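Bifunctional pinoresinol-lariciresinol reductase 1 (Thuja plicata, PDB 1QYD) catalyses the NADPH-dependent, enantioselective reduction of pinoresinol to lariciresinol and of lariciresinol to secoisolariciresinol in lignan biosynthesis. Local coordinates at residues S5-V10 with K206-P211; T31-R36 with Q47-F52. One frame throughout, in Å; residues are numbered along the deposited sequence.

Contact 1. Residues S5-V10 with K206-P211; sequences SRVLIV and KSIDDP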
loop_
_atom_site.group_PDB
_atom_site.type_symbol
_atom_site.label_atom_id
_atom_site.label_comp_id
_atom_site.label_asym_id
_atom_site.label_seq_id
_atom_site.Cartn_x
_atom_site.Cartn_y
_atom_site.Cartn_z
ATOM N N SER A 5 -29.064 12.592 17.304
ATOM C CA SER A 5 -27.632 12.841 17.238
ATOM C C SER A 5 -27.397 12.966 15.756
ATOM O O SER A 5 -28.202 12.489 14.958
ATOM C CB SER A 5 -26.807 11.686 17.746
ATOM O OG SER A 5 -27.413 11.169 18.917
ATOM N N ARG A 6 -26.315 13.596 15.326
ATOM C CA ARG A 6 -26.162 13.790 13.911
ATOM C C ARG A 6 -24.989 13.020 13.384
ATOM O O ARG A 6 -23.833 13.262 13.734
ATOM C CB ARG A 6 -26.030 15.275 13.661
ATOM C CG ARG A 6 -27.369 15.971 13.869
ATOM C CD ARG A 6 -27.299 17.449 13.586
ATOM N NE ARG A 6 -28.633 18.016 13.559
ATOM C CZ ARG A 6 -28.850 19.314 13.318
ATOM N NH1 ARG A 6 -27.827 20.158 13.097
ATOM N NH2 ARG A 6 -30.114 19.763 13.257
ATOM N N VAL A 7 -25.322 12.037 12.537
ATOM C CA VAL A 7 -24.244 11.177 12.101
ATOM C C VAL A 7 -23.925 11.366 10.653
ATOM O O VAL A 7 -24.755 11.653 9.802
ATOM C CB VAL A 7 -24.552 9.649 12.420
ATOM C CG1 VAL A 7 -25.224 9.554 13.805
ATOM C CG2 VAL A 7 -25.435 9.011 11.373
ATOM N N LEU A 8 -22.633 11.277 10.431
ATOM C CA LEU A 8 -22.096 11.404 9.103
ATOM C C LEU A 8 -21.452 10.062 8.824
ATOM O O LEU A 8 -20.573 9.651 9.585
ATOM C CB LEU A 8 -21.060 12.520 9.073
ATOM C CG LEU A 8 -20.322 12.827 7.767
ATOM C CD1 LEU A 8 -21.288 13.066 6.614
ATOM C CD2 LEU A 8 -19.554 14.121 7.935
ATOM N N ILE A 9 -21.925 9.361 7.782
ATOM C CA ILE A 9 -21.266 8.137 7.401
ATOM C C ILE A 9 -20.596 8.360 6.075
ATOM O O ILE A 9 -21.147 8.808 5.073
ATOM C CB ILE A 9 -22.252 6.962 7.300
ATOM C CG1 ILE A 9 -23.025 6.853 8.591
ATOM C CG2 ILE A 9 -21.493 5.623 7.184
ATOM C CD1 ILE A 9 -24.470 6.513 8.375
ATOM N N VAL A 10 -19.321 8.077 6.168
ATOM C CA VAL A 10 -18.426 8.169 5.053
ATOM C C VAL A 10 -18.033 6.710 4.849
ATOM O O VAL A 10 -17.866 5.988 5.816
ATOM C CB VAL A 10 -17.341 9.191 5.522
ATOM C CG1 VAL A 10 -16.987 9.129 7.002
ATOM C CG2 VAL A 10 -16.122 8.910 4.697
ATOM N N LYS A 206 -25.827 2.273 18.674
ATOM C CA LYS A 206 -26.067 2.302 20.117
ATOM C C LYS A 206 -24.810 2.644 20.959
ATOM O O LYS A 206 -24.941 3.054 22.109
ATOM C CB LYS A 206 -26.628 0.949 20.556
ATOM C CG LYS A 206 -27.982 0.674 19.909
ATOM C CD LYS A 206 -28.804 -0.234 20.793
ATOM C CE LYS A 206 -30.200 -0.180 20.245
ATOM N NZ LYS A 206 -31.165 -0.368 21.289
ATOM N N SER A 207 -23.573 2.480 20.452
ATOM C CA SER A 207 -22.381 2.904 21.147
ATOM C C SER A 207 -22.239 4.427 21.123
ATOM O O SER A 207 -21.903 5.042 22.129
ATOM C CB SER A 207 -21.144 2.308 20.507
ATOM O OG SER A 207 -20.994 2.603 19.125
ATOM N N ILE A 208 -22.540 4.954 19.929
ATOM C CA ILE A 208 -22.434 6.307 19.418
ATOM C C ILE A 208 -22.411 7.454 20.389
ATOM O O ILE A 208 -21.487 8.265 20.375
ATOM C CB ILE A 208 -23.580 6.409 18.371
ATOM C CG1 ILE A 208 -22.939 6.082 17.054
ATOM C CG2 ILE A 208 -24.242 7.761 18.242
ATOM C CD1 ILE A 208 -23.857 6.375 15.838
ATOM N N ASP A 209 -23.441 7.496 21.227
ATOM C CA ASP A 209 -23.598 8.541 22.223
ATOM C C ASP A 209 -23.316 8.067 23.650
ATOM O O ASP A 209 -23.465 8.865 24.575
ATOM C CB ASP A 209 -25.028 9.092 22.169
ATOM C CG ASP A 209 -25.562 9.478 20.797
ATOM O OD1 ASP A 209 -24.877 10.168 20.047
ATOM O OD2 ASP A 209 -26.676 9.091 20.473
ATOM N N ASP A 210 -22.903 6.811 23.902
ATOM C CA ASP A 210 -22.748 6.286 25.245
ATOM C C ASP A 210 -21.489 6.738 25.979
ATOM O O ASP A 210 -20.389 6.656 25.435
ATOM C CB ASP A 210 -22.789 4.772 25.164
ATOM C CG ASP A 210 -23.650 4.236 26.290
ATOM O OD1 ASP A 210 -23.088 3.712 27.245
ATOM O OD2 ASP A 210 -24.876 4.364 26.218
ATOM N N PRO A 211 -21.593 7.248 27.215
ATOM C CA PRO A 211 -20.465 7.637 28.055
ATOM C C PRO A 211 -19.456 6.547 28.334
ATOM O O PRO A 211 -18.254 6.792 28.437
ATOM C CB PRO A 211 -21.097 8.172 29.321
ATOM C CG PRO A 211 -22.473 7.563 29.311
ATOM C CD PRO A 211 -22.838 7.667 27.842
#
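Ile208 and Asp209 lean from a type I beta turn, Ser207 to Asp210, onto Val7, which begins strand 7-10, and Ser5, two residues before it. The turn is reached from helix 197-207 and is closed by a bond of 2.7 Å from Asp210 N to Ser207 O. Next in sequence, Ile208 sends its CD1 to Val7 CG1, 4.0 Å away; the two side chains cross at about a right angle, and the touch is confined to these two methyls. Ile208 also rests on Val79 and Ile81 of the neighbouring strand 79-82. At Asp209 the contact turns polar. Its CG stands anti to the carbonyl carbon (chi1 -49°), which carries the carboxylate across to Ser5, whose OG donates to Asp209 OD2 at 2.7 Å. The hydroxyl comes in on the syn side of that oxygen, though 31° out of the carboxylate plane. Lys3 NZ forms a salt bridge with the same OD2. Two donors thus converge on one oxygen, and their pull would probably steady the negative charge of Asp209 and favour its ionised form, while the hydroxyl of buried Ser5 finds an acceptor in it.

Contact 2. Residues T31-R36 with Q47-F52; sequences TYVLFR and QMLLYF
Leu49 of helix 43-53 reaches Phe35 and Val33 with its two terminal methyls, and its side chain, followed outward, accounts for the direct packing between these segments. Its CB points toward strand 31-34, and CG lies beside the backbone N, opposite the carbonyl carbon, which, with chi2 at 162°, sends both methyls toward the strand. The first branch, CD1, settles on a face of the Phe35 ring. It lies 3.9 Å from the ring centroid and only 14° off the normal, a CH-pi contact, with Phe35 CG its nearest ring atom at 3.8 Å. The second branch, CD2, spans two residues: it touches Val33 CG1 at 3.9 Å and comes equally near to Phe35 CD2.

Phe35, just beyond the end of the strand, holds its CG between the backbone N and the carbonyl carbon (chi1 73°), a position that brings the ring alongside the leucine, its face turned to CD1, while Val33 O lies at the ring's edge, in its plane. An alanine here would take away the aromatic face, and Leu49 CD1 would probably be left without its CH-pi partner and with a gap beneath it. No hydrogen bond links the two segments. Leu59, touching both Phe35 and Leu49, and Val21, touching Val33, extend the apolar layer to strand 58-60 and helix 17-26. Arg36 and Lys45, inferred to bind NADP(+), lie close by, and Leu49 touches Thr13 of the glycine-rich loop. The helix that connects strand 31-34 to the parallel strand 58-60 packs back on the sheet, as in a beta-alpha-beta crossover of the NADP-binding Rossmann fold.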
loop_
_atom_site.group_PDB
_atom_site.type_symbol
_atom_site.label_atom_id
_atom_site.label_comp_id
_atom_site.label_asym_id
_atom_site.label_seq_id
_atom_site.Cartn_x
_atom_site.Cartn_y
_atom_site.Cartn_z
ATOM N N THR A 31 -29.398 11.165 9.626
ATOM C CA THR A 31 -28.248 10.640 8.929
ATOM C C THR A 31 -27.984 11.293 7.607
ATOM O O THR A 31 -28.873 11.562 6.815
ATOM C CB THR A 31 -28.442 9.144 8.780
ATOM O OG1 THR A 31 -28.498 8.687 10.114
ATOM C CG2 THR A 31 -27.327 8.399 8.106
ATOM N N TYR A 32 -26.691 11.559 7.516
ATOM C CA TYR A 32 -25.988 12.184 6.430
ATOM C C TYR A 32 -25.019 11.146 5.898
ATOM O O TYR A 32 -24.328 10.490 6.673
ATOM C CB TYR A 32 -25.138 13.355 6.885
ATOM C CG TYR A 32 -25.775 14.602 7.468
ATOM C CD1 TYR A 32 -26.585 14.590 8.611
ATOM C CD2 TYR A 32 -25.465 15.807 6.854
ATOM C CE1 TYR A 32 -27.072 15.798 9.144
ATOM C CE2 TYR A 32 -25.938 17.013 7.363
ATOM C CZ TYR A 32 -26.742 17.018 8.513
ATOM O OH TYR A 32 -27.167 18.253 9.012
ATOM N N VAL A 33 -24.893 11.042 4.575
ATOM C CA VAL A 33 -23.961 10.113 3.977
ATOM C C VAL A 33 -23.075 10.820 2.991
ATOM O O VAL A 33 -23.453 11.147 1.859
ATOM C CB VAL A 33 -24.662 8.904 3.216
ATOM C CG1 VAL A 33 -23.717 8.052 2.393
ATOM C CG2 VAL A 33 -25.127 7.912 4.250
ATOM N N LEU A 34 -21.827 10.943 3.427
ATOM C CA LEU A 34 -20.830 11.472 2.529
ATOM C C LEU A 34 -20.466 10.382 1.555
ATOM O O LEU A 34 -20.206 9.222 1.902
ATOM C CB LEU A 34 -19.576 11.895 3.267
ATOM C CG LEU A 34 -18.607 12.838 2.556
ATOM C CD1 LEU A 34 -18.077 13.732 3.643
ATOM C CD2 LEU A 34 -17.492 12.130 1.795
ATOM N N PHE A 35 -20.573 10.847 0.314
ATOM C CA PHE A 35 -20.097 10.059 -0.785
ATOM C C PHE A 35 -19.236 10.869 -1.721
ATOM O O PHE A 35 -19.450 12.035 -2.045
ATOM C CB PHE A 35 -21.256 9.459 -1.549
ATOM C CG PHE A 35 -22.088 10.389 -2.405
ATOM C CD1 PHE A 35 -21.788 10.523 -3.769
ATOM C CD2 PHE A 35 -23.178 11.048 -1.851
ATOM C CE1 PHE A 35 -22.584 11.317 -4.590
ATOM C CE2 PHE A 35 -23.969 11.839 -2.687
ATOM C CZ PHE A 35 -23.676 11.975 -4.047
ATOM N N ARG A 36 -18.282 10.089 -2.179
ATOM C CA ARG A 36 -17.192 10.427 -3.063
ATOM C C ARG A 36 -17.668 10.920 -4.437
ATOM O O ARG A 36 -18.845 11.205 -4.629
ATOM C CB ARG A 36 -16.314 9.163 -3.198
ATOM C CG ARG A 36 -16.249 8.043 -2.098
ATOM C CD ARG A 36 -17.544 7.214 -1.819
ATOM N NE ARG A 36 -17.339 5.906 -1.192
ATOM C CZ ARG A 36 -18.237 5.295 -0.392
ATOM N NH1 ARG A 36 -19.411 5.849 -0.081
ATOM N NH2 ARG A 36 -17.980 4.060 0.054
ATOM N N GLN A 47 -27.996 4.311 -6.800
ATOM C CA GLN A 47 -29.393 3.959 -6.510
ATOM C C GLN A 47 -29.645 3.577 -5.085
ATOM O O GLN A 47 -30.786 3.569 -4.637
ATOM C CB GLN A 47 -29.859 2.804 -7.419
ATOM C CG GLN A 47 -30.191 3.182 -8.875
ATOM C CD GLN A 47 -30.276 2.043 -9.893
ATOM O OE1 GLN A 47 -31.000 2.127 -10.891
ATOM N NE2 GLN A 47 -29.510 0.962 -9.708
ATOM N N MET A 48 -28.530 3.274 -4.416
ATOM C CA MET A 48 -28.495 2.925 -3.010
ATOM C C MET A 48 -28.462 4.247 -2.315
ATOM O O MET A 48 -29.212 4.439 -1.373
ATOM C CB MET A 48 -27.247 2.151 -2.688
ATOM C CG MET A 48 -27.176 1.554 -1.288
ATOM S SD MET A 48 -28.683 0.695 -0.740
ATOM C CE MET A 48 -28.285 -1.024 -0.979
ATOM N N LEU A 49 -27.611 5.186 -2.718
ATOM C CA LEU A 49 -27.671 6.535 -2.167
ATOM C C LEU A 49 -29.071 7.125 -2.312
ATOM O O LEU A 49 -29.663 7.572 -1.328
ATOM C CB LEU A 49 -26.680 7.382 -2.893
ATOM C CG LEU A 49 -25.257 7.054 -2.608
ATOM C CD1 LEU A 49 -24.391 7.640 -3.672
ATOM C CD2 LEU A 49 -24.896 7.562 -1.254
ATOM N N LEU A 50 -29.650 7.059 -3.519
ATOM C CA LEU A 50 -31.051 7.440 -3.700
ATOM C C LEU A 50 -32.034 6.712 -2.792
ATOM O O LEU A 50 -33.002 7.273 -2.268
ATOM C CB LEU A 50 -31.418 7.202 -5.148
ATOM C CG LEU A 50 -31.348 8.339 -6.160
ATOM C CD1 LEU A 50 -30.226 9.360 -5.911
ATOM C CD2 LEU A 50 -31.243 7.625 -7.477
ATOM N N TYR A 51 -31.728 5.418 -2.605
ATOM C CA TYR A 51 -32.481 4.586 -1.679
ATOM C C TYR A 51 -32.278 5.113 -0.273
ATOM O O TYR A 51 -33.266 5.305 0.418
ATOM C CB TYR A 51 -32.047 3.093 -1.696
ATOM C CG TYR A 51 -32.902 2.343 -0.690
ATOM C CD1 TYR A 51 -34.310 2.448 -0.752
ATOM C CD2 TYR A 51 -32.282 1.685 0.376
ATOM C CE1 TYR A 51 -35.103 1.921 0.269
ATOM C CE2 TYR A 51 -33.074 1.149 1.400
ATOM C CZ TYR A 51 -34.476 1.278 1.346
ATOM O OH TYR A 51 -35.244 0.818 2.405
ATOM N N PHE A 52 -31.037 5.348 0.154
ATOM C CA PHE A 52 -30.740 5.936 1.441
ATOM C C PHE A 52 -31.493 7.253 1.569
ATOM O O PHE A 52 -32.198 7.457 2.550
ATOM C CB PHE A 52 -29.252 6.181 1.556
ATOM C CG PHE A 52 -28.385 4.959 1.760
ATOM C CD1 PHE A 52 -27.088 4.981 1.272
ATOM C CD2 PHE A 52 -28.833 3.859 2.496
ATOM C CE1 PHE A 52 -26.227 3.920 1.526
ATOM C CE2 PHE A 52 -27.974 2.783 2.754
ATOM C CZ PHE A 52 -26.668 2.824 2.269
#

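How the contacts relate
Contacts 1 and 2 meet in the parallel sheet, where strands 7-10 and 31-34 are neighbours; their centres are about 17 Å apart. Bonds from Ile9 N to Tyr32 O (2.9 Å) and between Val7 O and Tyr32 N (3.0 Å) probably join them. Both are largely buried, yet each includes a partly exposed residue: Asp209 in contact 1, Phe35 in contact 2. Contact 1 ties the first strand to a turn nearly two hundred residues later and mixes charge with apolar touch. Contact 2, nested within that excursion, is local and wholly apolar; it shares a sheet face with contact 1, Val7 and Val33 both touching helix 17-26, but lies closer to residues inferred to bind NADP(+).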